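Local coordinates for protein cyclodipeptide synthase, BtCDPS (Bacillus thermoamylovorans, PDB 6ZTU) that probably joins two aminoacyl groups, normally drawn from charged tRNAs, into a cyclic dipeptide, at residues 44-49 with 101-106; 92-97 with 108-113; 64-69 with 115-120. One frame throughout, in Å; residues are numbered along the deposited sequence.

The three contacts lie at the end of the Rossmann-like sheet bordered by strand 110-112. Contacts 1 and 2 share helix 79-103; their centres are about 11 Å apart and their side chains touch. Contact 3 meets contact 2 through Phe113 and Gly65; its centre is about 14 Å from that of contact 2 and about 23 Å from that of contact 1. Along the chain the segments run 44-49, 64-69, 92-97, 101-106, 108-113 and 115-120. The first two contacts join helix 79-103 to helix 42-55 and to the edge strand, whereas contact 3 spans the loops following strands 58-63 and 110-112, one of which carries Ala64 of the diol pocket, although its touching pair is at the surface.

Contact 1. Residues 44-49 with 101-106; sequences YIHQLI and LRKNGR
One hydrogen bond carries the polar side of this contact: Lys103 NZ donates to His46 ND1 at 3.0 Å, arriving at the edge of the imidazole, 11° out of its plane. The bond uses ND1 as acceptor, and the other ring nitrogen, NE2, is hydrogen-bonded to Glu99, so the imidazole is held at both nitrogens and its rotation is fixed. Lys103 starts with CG anti to the backbone N (chi1 -180°) and bends at chi3 (75°), which sets its ammonium at the imidazole edge, where it also forms a salt bridge with Asp50. Were His46 an alanine, Lys103 NZ would probably lose one of these two partners, and Glu99 OE1 its imidazole mate.

The contact joins helix 42-55 to the end of helix 79-103, two helices of the Rossmann-like cyclodipeptide synthase core. The second helix closes in a Schellman motif: Arg106 N bonds to Leu101 O at 2.9 Å and Gly105 N to Arg102 O at 2.9 Å, with Gly105 taking the positive phi of the C-prime position. Beyond the turn, the Arg106 guanidinium reaches backbone carbonyls at Ser53, Phe56 and Lys57.

Apolar packing fills the buried side. Ile49 CG2 meets Leu101 CD2 at 3.7 Å, the two side chains running at about a right angle, and the same methyl lies 3.8 Å from Leu101 N. Asn104 comes up beside it, its ND2 4.0 Å from Ile49 CG2. That amide nitrogen contacts the isoleucine by packing alone and spends its hydrogen bonds on Ala100 O and Asp50 OD1, so Asp50 receives both Asn104 and Lys103.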
loop_
_atom_site.group_PDB
_atom_site.type_symbol
_atom_site.label_atom_id
_atom_site.label_comp_id
_atom_site.label_asym_id
_atom_site.label_seq_id
_atom_site.Cartn_x
_atom_site.Cartn_y
_atom_site.Cartn_z
ATOM N N TYR A 44 -12.055 -5.524 9.975
ATOM C CA TYR A 44 -11.599 -4.261 9.398
ATOM C C TYR A 44 -11.587 -4.321 7.876
ATOM O O TYR A 44 -11.984 -3.360 7.204
ATOM C CB TYR A 44 -10.211 -3.909 9.924
ATOM C CG TYR A 44 -9.687 -2.570 9.441
ATOM C CD1 TYR A 44 -10.263 -1.382 9.872
ATOM C CD2 TYR A 44 -8.622 -2.496 8.551
ATOM C CE1 TYR A 44 -9.791 -0.154 9.438
ATOM C CE2 TYR A 44 -8.132 -1.262 8.114
ATOM C CZ TYR A 44 -8.725 -0.097 8.561
ATOM O OH TYR A 44 -8.266 1.134 8.131
ATOM N N ILE A 45 -11.129 -5.440 7.313
ATOM C CA ILE A 45 -11.143 -5.583 5.859
ATOM C C ILE A 45 -12.574 -5.476 5.333
ATOM O O ILE A 45 -12.837 -4.807 4.324
ATOM C CB ILE A 45 -10.453 -6.903 5.455
ATOM C CG1 ILE A 45 -8.930 -6.755 5.589
ATOM C CG2 ILE A 45 -10.838 -7.311 4.039
ATOM C CD1 ILE A 45 -8.153 -8.069 5.505
ATOM N N HIS A 46 -13.533 -6.083 6.041
ATOM C CA HIS A 46 -14.931 -5.927 5.649
ATOM C C HIS A 46 -15.376 -4.471 5.733
ATOM O O HIS A 46 -16.081 -3.977 4.846
ATOM C CB HIS A 46 -15.821 -6.821 6.514
ATOM C CG HIS A 46 -15.966 -8.213 5.978
ATOM N ND1 HIS A 46 -17.067 -8.624 5.254
ATOM C CD2 HIS A 46 -15.135 -9.282 6.039
ATOM C CE1 HIS A 46 -16.913 -9.890 4.903
ATOM N NE2 HIS A 46 -15.749 -10.312 5.365
ATOM N N GLN A 47 -14.964 -3.760 6.785
ATOM C CA GLN A 47 -15.335 -2.356 6.901
ATOM C C GLN A 47 -14.781 -1.551 5.734
ATOM O O GLN A 47 -15.488 -0.729 5.148
ATOM C CB GLN A 47 -14.829 -1.793 8.225
ATOM C CG GLN A 47 -15.579 -2.292 9.442
ATOM C CD GLN A 47 -15.342 -1.390 10.633
ATOM O OE1 GLN A 47 -14.202 -1.071 10.955
ATOM N NE2 GLN A 47 -16.418 -0.962 11.285
ATOM N N LEU A 48 -13.511 -1.785 5.378
ATOM C CA LEU A 48 -12.907 -1.065 4.257
ATOM C C LEU A 48 -13.702 -1.282 2.978
ATOM O O LEU A 48 -14.002 -0.333 2.244
ATOM C CB LEU A 48 -11.462 -1.515 4.046
ATOM C CG LEU A 48 -10.398 -1.169 5.084
ATOM C CD1 LEU A 48 -9.102 -1.861 4.703
ATOM C CD2 LEU A 48 -10.207 0.343 5.142
ATOM N N ILE A 49 -14.060 -2.531 2.707
ATOM C CA ILE A 49 -14.702 -2.872 1.446
ATOM C C ILE A 49 -16.171 -2.470 1.459
ATOM O O ILE A 49 -16.698 -1.994 0.452
ATOM C CB ILE A 49 -14.500 -4.370 1.157
ATOM C CG1 ILE A 49 -13.025 -4.638 0.820
ATOM C CG2 ILE A 49 -15.386 -4.830 0.015
ATOM C CD1 ILE A 49 -12.638 -6.098 0.848
ATOM N N LEU A 101 -16.120 -8.417 -0.884
ATOM C CA LEU A 101 -16.453 -8.004 -2.240
ATOM C C LEU A 101 -17.680 -8.758 -2.740
ATOM O O LEU A 101 -18.632 -8.153 -3.248
ATOM C CB LEU A 101 -15.256 -8.226 -3.160
ATOM C CG LEU A 101 -14.123 -7.213 -2.951
ATOM C CD1 LEU A 101 -12.846 -7.692 -3.644
ATOM C CD2 LEU A 101 -14.530 -5.828 -3.441
ATOM N N ARG A 102 -17.685 -10.081 -2.563
ATOM C CA ARG A 102 -18.830 -10.880 -2.990
ATOM C C ARG A 102 -20.101 -10.449 -2.266
ATOM O O ARG A 102 -21.157 -10.300 -2.888
ATOM C CB ARG A 102 -18.543 -12.363 -2.752
ATOM C CG ARG A 102 -19.727 -13.274 -3.038
ATOM C CD ARG A 102 -19.280 -14.718 -3.229
ATOM N NE ARG A 102 -18.189 -15.091 -2.332
ATOM C CZ ARG A 102 -18.350 -15.471 -1.066
ATOM N NH1 ARG A 102 -19.563 -15.526 -0.533
ATOM N NH2 ARG A 102 -17.293 -15.792 -0.326
ATOM N N LYS A 103 -20.003 -10.208 -0.956
ATOM C CA LYS A 103 -21.145 -9.725 -0.186
ATOM C C LYS A 103 -21.740 -8.457 -0.787
ATOM O O LYS A 103 -22.961 -8.261 -0.758
ATOM C CB LYS A 103 -20.714 -9.483 1.263
ATOM C CG LYS A 103 -21.808 -8.981 2.183
ATOM C CD LYS A 103 -21.259 -8.745 3.585
ATOM C CE LYS A 103 -20.425 -7.473 3.648
ATOM N NZ LYS A 103 -19.751 -7.295 4.974
ATOM N N ASN A 104 -20.897 -7.584 -1.342
ATOM C CA ASN A 104 -21.350 -6.331 -1.927
ATOM C C ASN A 104 -21.684 -6.441 -3.406
ATOM O O ASN A 104 -21.912 -5.412 -4.048
ATOM C CB ASN A 104 -20.281 -5.247 -1.744
ATOM C CG ASN A 104 -20.221 -4.726 -0.332
ATOM O OD1 ASN A 104 -20.908 -3.763 0.000
ATOM N ND2 ASN A 104 -19.374 -5.331 0.500
ATOM N N GLY A 105 -21.692 -7.645 -3.970
ATOM C CA GLY A 105 -21.959 -7.783 -5.389
ATOM C C GLY A 105 -20.891 -7.195 -6.279
ATOM O O GLY A 105 -21.190 -6.780 -7.400
ATOM N N ARG A 106 -19.645 -7.166 -5.812
ATOM C CA ARG A 106 -18.530 -6.541 -6.511
ATOM C C ARG A 106 -17.636 -7.584 -7.168
ATOM O O ARG A 106 -17.488 -8.703 -6.668
ATOM C CB ARG A 106 -17.683 -5.717 -5.534
ATOM C CG ARG A 106 -18.365 -4.481 -4.983
ATOM C CD ARG A 106 -18.190 -3.338 -5.939
ATOM N NE ARG A 106 -18.845 -2.119 -5.481
ATOM C CZ ARG A 106 -18.702 -0.944 -6.078
ATOM N NH1 ARG A 106 -17.939 -0.848 -7.156
ATOM N NH2 ARG A 106 -19.334 0.124 -5.616
#

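Contact 2. Residues 92-97 with 108-113; sequences RHFRFS and IDIYTF
Phe94 and Ser97 pack against Ile108 and Ile110 in an apolar contact between helix 79-103 and the edge strand 110-112, with no hydrogen bond crossing between the segments. The strand lies beside strand 58-63, to which Asp109, Tyr111 and Phe113 are tied by backbone hydrogen bonds, and the helix lies across one side of this end of the sheet.

Ile110 is the residue that both helix side chains meet. Its CD1 sits over one face of the Phe94 ring, 4.0 Å from the centroid and 15° off the ring normal, a CH-pi contact. The CG2 branch touches the near rim, 3.7 Å from Phe94 CD2. With CG anti to the backbone N (chi1 -170°), the Phe94 ring swings toward the strand although its CB does not itself point at the strand. Farther along the ring, Phe94 CZ meets Ile108 CG2 more loosely, at 4.2 Å, the two side chains crossing at about a right angle.

Ile110 CD1 also touches Ser97, 3.6 Å from its CB. The methylene is what the isoleucine meets, for the Ser97 hydroxyl is turned back into its own helix: OG lies beside the backbone N (chi1 -60°) and donates to His93 O at 2.8 Å, which gives the hydroxyl of this buried serine a partner in its own helix. That carbonyl also accepts from Ser97 N, the two donors approaching from opposite faces of its plane. Leu63 of strand 58-63 touches Ile110, and Ile45 and Ile49 of helix 42-55 touch Ser97.

With the serine's polar atom engaged in its own helix, helix and strand hold together here through dispersion and shape, so between these segments the join rests on the fit of Ile110 against Phe94 and Ser97.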
loop_
_atom_site.group_PDB
_atom_site.type_symbol
_atom_site.label_atom_id
_atom_site.label_comp_id
_atom_site.label_asym_id
_atom_site.label_seq_id
_atom_site.Cartn_x
_atom_site.Cartn_y
_atom_site.Cartn_z
ATOM N N ARG A 92 -4.930 -15.411 3.613
ATOM C CA ARG A 92 -5.889 -14.867 4.572
ATOM C C ARG A 92 -6.481 -13.553 4.068
ATOM O O ARG A 92 -7.700 -13.354 4.094
ATOM C CB ARG A 92 -5.221 -14.673 5.937
ATOM C CG ARG A 92 -6.178 -14.227 7.037
ATOM C CD ARG A 92 -5.488 -14.066 8.398
ATOM N NE ARG A 92 -4.459 -13.026 8.395
ATOM C CZ ARG A 92 -4.666 -11.743 8.706
ATOM N NH1 ARG A 92 -5.875 -11.310 9.058
ATOM N NH2 ARG A 92 -3.654 -10.880 8.665
ATOM N N HIS A 93 -5.626 -12.641 3.602
ATOM C CA HIS A 93 -6.120 -11.366 3.092
ATOM C C HIS A 93 -7.048 -11.572 1.901
ATOM O O HIS A 93 -8.088 -10.908 1.789
ATOM C CB HIS A 93 -4.948 -10.466 2.695
ATOM C CG HIS A 93 -4.213 -9.875 3.859
ATOM N ND1 HIS A 93 -2.973 -9.284 3.731
ATOM C CD2 HIS A 93 -4.535 -9.795 5.173
ATOM C CE1 HIS A 93 -2.568 -8.859 4.917
ATOM N NE2 HIS A 93 -3.494 -9.160 5.808
ATOM N N PHE A 94 -6.683 -12.481 0.996
ATOM C CA PHE A 94 -7.527 -12.738 -0.166
ATOM C C PHE A 94 -8.888 -13.282 0.255
ATOM O O PHE A 94 -9.924 -12.824 -0.237
ATOM C CB PHE A 94 -6.830 -13.706 -1.123
ATOM C CG PHE A 94 -7.523 -13.843 -2.454
ATOM C CD1 PHE A 94 -8.643 -14.652 -2.592
ATOM C CD2 PHE A 94 -7.061 -13.155 -3.566
ATOM C CE1 PHE A 94 -9.290 -14.769 -3.821
ATOM C CE2 PHE A 94 -7.702 -13.267 -4.795
ATOM C CZ PHE A 94 -8.816 -14.075 -4.922
ATOM N N ARG A 95 -8.903 -14.254 1.167
ATOM C CA ARG A 95 -10.168 -14.839 1.610
ATOM C C ARG A 95 -11.112 -13.772 2.149
ATOM O O ARG A 95 -12.258 -13.651 1.697
ATOM C CB ARG A 95 -9.915 -15.907 2.677
ATOM C CG ARG A 95 -11.192 -16.578 3.201
ATOM C CD ARG A 95 -10.901 -17.496 4.388
ATOM N NE ARG A 95 -9.521 -17.978 4.368
ATOM C CZ ARG A 95 -8.665 -17.854 5.381
ATOM N NH1 ARG A 95 -9.051 -17.273 6.513
ATOM N NH2 ARG A 95 -7.423 -18.314 5.262
ATOM N N PHE A 96 -10.642 -12.982 3.119
ATOM C CA PHE A 96 -11.503 -11.973 3.730
ATOM C C PHE A 96 -11.919 -10.916 2.720
ATOM O O PHE A 96 -13.053 -10.430 2.755
ATOM C CB PHE A 96 -10.794 -11.311 4.913
ATOM C CG PHE A 96 -10.497 -12.247 6.048
ATOM C CD1 PHE A 96 -11.274 -13.380 6.254
ATOM C CD2 PHE A 96 -9.449 -11.991 6.919
ATOM C CE1 PHE A 96 -10.999 -14.243 7.300
ATOM C CE2 PHE A 96 -9.177 -12.848 7.973
ATOM C CZ PHE A 96 -9.951 -13.979 8.157
ATOM N N SER A 97 -11.003 -10.518 1.837
ATOM C CA SER A 97 -11.361 -9.535 0.822
ATOM C C SER A 97 -12.395 -10.097 -0.147
ATOM O O SER A 97 -13.356 -9.410 -0.501
ATOM C CB SER A 97 -10.110 -9.077 0.070
ATOM O OG SER A 97 -9.186 -8.486 0.973
ATOM N N ILE A 108 -14.331 -9.537 -7.950
ATOM C CA ILE A 108 -13.232 -9.937 -7.079
ATOM C C ILE A 108 -11.929 -9.382 -7.638
ATOM O O ILE A 108 -11.093 -10.124 -8.166
ATOM C CB ILE A 108 -13.184 -11.465 -6.923
ATOM C CG1 ILE A 108 -14.585 -11.988 -6.606
ATOM C CG2 ILE A 108 -12.234 -11.862 -5.799
ATOM C CD1 ILE A 108 -15.193 -11.377 -5.348
ATOM N N ASP A 109 -11.738 -8.069 -7.508
ATOM C CA ASP A 109 -10.604 -7.382 -8.116
ATOM C C ASP A 109 -9.507 -7.246 -7.062
ATOM O O ASP A 109 -9.416 -6.239 -6.363
ATOM C CB ASP A 109 -11.039 -6.033 -8.668
ATOM C CG ASP A 109 -10.260 -5.633 -9.896
ATOM O OD1 ASP A 109 -10.085 -6.487 -10.799
ATOM O OD2 ASP A 109 -9.818 -4.467 -9.960
ATOM N N ILE A 110 -8.673 -8.281 -6.954
ATOM C CA ILE A 110 -7.630 -8.381 -5.938
ATOM C C ILE A 110 -6.330 -8.765 -6.627
ATOM O O ILE A 110 -6.287 -9.760 -7.358
ATOM C CB ILE A 110 -7.971 -9.427 -4.860
ATOM C CG1 ILE A 110 -9.377 -9.199 -4.290
ATOM C CG2 ILE A 110 -6.893 -9.442 -3.759
ATOM C CD1 ILE A 110 -9.822 -10.302 -3.329
ATOM N N TYR A 111 -5.270 -7.999 -6.380
ATOM C CA TYR A 111 -3.956 -8.255 -6.958
ATOM C C TYR A 111 -2.891 -8.086 -5.882
ATOM O O TYR A 111 -3.115 -7.407 -4.877
ATOM C CB TYR A 111 -3.648 -7.297 -8.118
ATOM C CG TYR A 111 -4.758 -7.246 -9.130
ATOM C CD1 TYR A 111 -5.801 -6.336 -9.010
ATOM C CD2 TYR A 111 -4.783 -8.140 -10.186
ATOM C CE1 TYR A 111 -6.835 -6.318 -9.929
ATOM C CE2 TYR A 111 -5.807 -8.124 -11.104
ATOM C CZ TYR A 111 -6.829 -7.217 -10.970
ATOM O OH TYR A 111 -7.850 -7.215 -11.897
ATOM N N THR A 112 -1.737 -8.719 -6.091
ATOM C CA THR A 112 -0.536 -8.362 -5.341
ATOM C C THR A 112 0.307 -7.404 -6.173
ATOM O O THR A 112 0.167 -7.318 -7.402
ATOM C CB THR A 112 0.322 -9.581 -4.958
ATOM O OG1 THR A 112 1.183 -9.939 -6.050
ATOM C CG2 THR A 112 -0.532 -10.771 -4.564
ATOM N N PHE A 113 1.212 -6.687 -5.500
ATOM C CA PHE A 113 2.027 -5.788 -6.310
ATOM C C PHE A 113 3.070 -6.519 -7.153
ATOM O O PHE A 113 3.812 -5.858 -7.880
ATOM C CB PHE A 113 2.672 -4.666 -5.455
ATOM C CG PHE A 113 3.594 -5.115 -4.327
ATOM C CD1 PHE A 113 4.775 -5.803 -4.587
ATOM C CD2 PHE A 113 3.324 -4.743 -3.021
ATOM C CE1 PHE A 113 5.636 -6.171 -3.547
ATOM C CE2 PHE A 113 4.183 -5.096 -1.972
ATOM C CZ PHE A 113 5.339 -5.809 -2.244
#

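Contact 3. Residues 64-69 with 115-120; sequences AGDEAK and DFKNNK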
loop_
_atom_site.group_PDB
_atom_site.type_symbol
_atom_site.label_atom_id
_atom_site.label_comp_id
_atom_site.label_asym_id
_atom_site.label_seq_id
_atom_site.Cartn_x
_atom_site.Cartn_y
_atom_site.Cartn_z
ATOM N N ALA A 64 0.239 -7.603 -0.641
ATOM C CA ALA A 64 1.690 -7.612 -0.777
ATOM C C ALA A 64 2.158 -8.701 -1.735
ATOM O O ALA A 64 1.618 -9.813 -1.753
ATOM C CB ALA A 64 2.347 -7.806 0.590
ATOM N N GLY A 65 3.180 -8.369 -2.519
ATOM C CA GLY A 65 3.815 -9.289 -3.438
ATOM C C GLY A 65 4.997 -9.998 -2.803
ATOM O O GLY A 65 5.136 -10.053 -1.579
ATOM N N ASP A 66 5.879 -10.519 -3.669
ATOM C CA ASP A 66 6.929 -11.445 -3.239
ATOM C C ASP A 66 7.832 -10.831 -2.181
ATOM O O ASP A 66 8.294 -11.526 -1.268
ATOM C CB ASP A 66 7.777 -11.873 -4.432
ATOM C CG ASP A 66 6.958 -12.510 -5.535
ATOM O OD1 ASP A 66 5.910 -13.111 -5.229
ATOM O OD2 ASP A 66 7.382 -12.423 -6.704
ATOM N N GLU A 67 8.122 -9.537 -2.301
ATOM C CA GLU A 67 9.080 -8.923 -1.392
ATOM C C GLU A 67 8.569 -8.818 0.030
ATOM O O GLU A 67 9.309 -8.329 0.893
ATOM C CB GLU A 67 9.467 -7.529 -1.904
ATOM C CG GLU A 67 10.475 -7.529 -3.043
ATOM C CD GLU A 67 9.843 -7.792 -4.407
ATOM O OE1 GLU A 67 8.598 -7.871 -4.502
ATOM O OE2 GLU A 67 10.596 -7.925 -5.392
ATOM N N ALA A 68 7.331 -9.234 0.310
ATOM C CA ALA A 68 6.880 -9.251 1.694
ATOM C C ALA A 68 7.761 -10.157 2.547
ATOM O O ALA A 68 7.904 -9.921 3.751
ATOM C CB ALA A 68 5.425 -9.697 1.779
ATOM N N LYS A 69 8.367 -11.187 1.941
ATOM C CA LYS A 69 9.275 -12.049 2.699
ATOM C C LYS A 69 10.488 -11.277 3.215
ATOM O O LYS A 69 11.029 -11.617 4.275
ATOM C CB LYS A 69 9.712 -13.245 1.844
ATOM C CG LYS A 69 10.745 -12.952 0.775
ATOM C CD LYS A 69 11.036 -14.208 -0.051
ATOM C CE LYS A 69 12.503 -14.296 -0.463
ATOM N NZ LYS A 69 13.218 -12.979 -0.425
ATOM N N ASP A 115 1.973 -8.725 -9.452
ATOM C CA ASP A 115 1.158 -9.253 -10.545
ATOM C C ASP A 115 1.280 -8.442 -11.831
ATOM O O ASP A 115 0.467 -8.637 -12.753
ATOM C CB ASP A 115 -0.316 -9.307 -10.125
ATOM C CG ASP A 115 -0.598 -10.372 -9.085
ATOM O OD1 ASP A 115 0.261 -11.247 -8.872
ATOM O OD2 ASP A 115 -1.683 -10.339 -8.482
ATOM N N PHE A 116 2.273 -7.548 -11.921
ATOM C CA PHE A 116 2.334 -6.540 -12.979
ATOM C C PHE A 116 3.706 -6.494 -13.651
ATOM O O PHE A 116 4.072 -5.497 -14.263
ATOM C CB PHE A 116 1.923 -5.172 -12.420
ATOM C CG PHE A 116 0.499 -5.152 -11.954
ATOM C CD1 PHE A 116 -0.515 -4.754 -12.806
ATOM C CD2 PHE A 116 0.162 -5.641 -10.692
ATOM C CE1 PHE A 116 -1.845 -4.781 -12.395
ATOM C CE2 PHE A 116 -1.161 -5.668 -10.272
ATOM C CZ PHE A 116 -2.164 -5.250 -11.122
ATOM N N LYS A 117 4.446 -7.600 -13.606
ATOM C CA LYS A 117 5.755 -7.654 -14.247
ATOM C C LYS A 117 5.666 -7.528 -15.763
ATOM O O LYS A 117 6.660 -7.179 -16.405
ATOM C CB LYS A 117 6.467 -8.956 -13.863
ATOM C CG LYS A 117 7.041 -8.931 -12.439
ATOM C CD LYS A 117 7.555 -10.295 -12.003
ATOM C CE LYS A 117 7.020 -10.672 -10.626
ATOM N NZ LYS A 117 6.911 -12.156 -10.468
ATOM N N ASN A 118 4.502 -7.803 -16.350
ATOM C CA ASN A 118 4.300 -7.649 -17.784
ATOM C C ASN A 118 3.510 -6.393 -18.129
ATOM O O ASN A 118 3.002 -6.272 -19.246
ATOM C CB ASN A 118 3.608 -8.894 -18.338
ATOM C CG ASN A 118 4.483 -10.114 -18.242
ATOM O OD1 ASN A 118 5.374 -10.311 -19.063
ATOM N ND2 ASN A 118 4.270 -10.916 -17.209
ATOM N N ASN A 119 3.411 -5.452 -17.195
ATOM C CA ASN A 119 2.670 -4.210 -17.366
ATOM C C ASN A 119 3.703 -3.111 -17.571
ATOM O O ASN A 119 4.609 -2.956 -16.746
ATOM C CB ASN A 119 1.786 -3.964 -16.133
ATOM C CG ASN A 119 1.048 -2.633 -16.161
ATOM O OD1 ASN A 119 1.636 -1.568 -15.946
ATOM N ND2 ASN A 119 -0.263 -2.694 -16.368
ATOM N N LYS A 120 3.599 -2.391 -18.691
ATOM C CA LYS A 120 4.611 -1.400 -19.036
ATOM C C LYS A 120 4.607 -0.235 -18.056
ATOM O O LYS A 120 5.664 0.332 -17.761
ATOM C CB LYS A 120 4.400 -0.883 -20.458
ATOM C CG LYS A 120 5.481 0.086 -20.930
ATOM C CD LYS A 120 5.518 0.210 -22.452
ATOM C CE LYS A 120 6.667 1.088 -22.930
ATOM N NZ LYS A 120 6.340 2.531 -22.839
#
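Asp66 and Lys117 form a long salt bridge at the surface, with Asp66 OD2 3.8 Å from Lys117 NZ, beyond hydrogen-bonding distance. The two side chains cross at about a right angle, and this pair is the whole of the direct contact, 45 Å² in all. It is best read as a loose electrostatic attraction between exposed groups.

Each partner is positioned by its own turn. Asp66 is the second residue of a type I beta turn from Gly65 to Ala68, closed by Ala68 N to Gly65 O at 3.0 Å, and its backbone N is bonded to Ser114 OG. Lys117 holds the same place in the type I turn from Phe116 to Asn119, where Asn119 N reaches Phe116 O at 3.0 Å. The lysine chain, bent at chi3 (-131°), carries NZ across to the carboxylate.

Farther out, Asn119 N-caps helix 120-135 through OD1 to Tyr122 N, while its ND2 bonds to Ile190 O of helix 167-191. On that same helix Phe116 packs edge-to-face against Phe183, and Ala64, a residue of the diol pocket, touches Tyr176. The contact thus bridges the loop leading from strand 58-63 into helix 68-74 and the one between strand 110-112 and helix 120-135, with helix 167-191 packed against both.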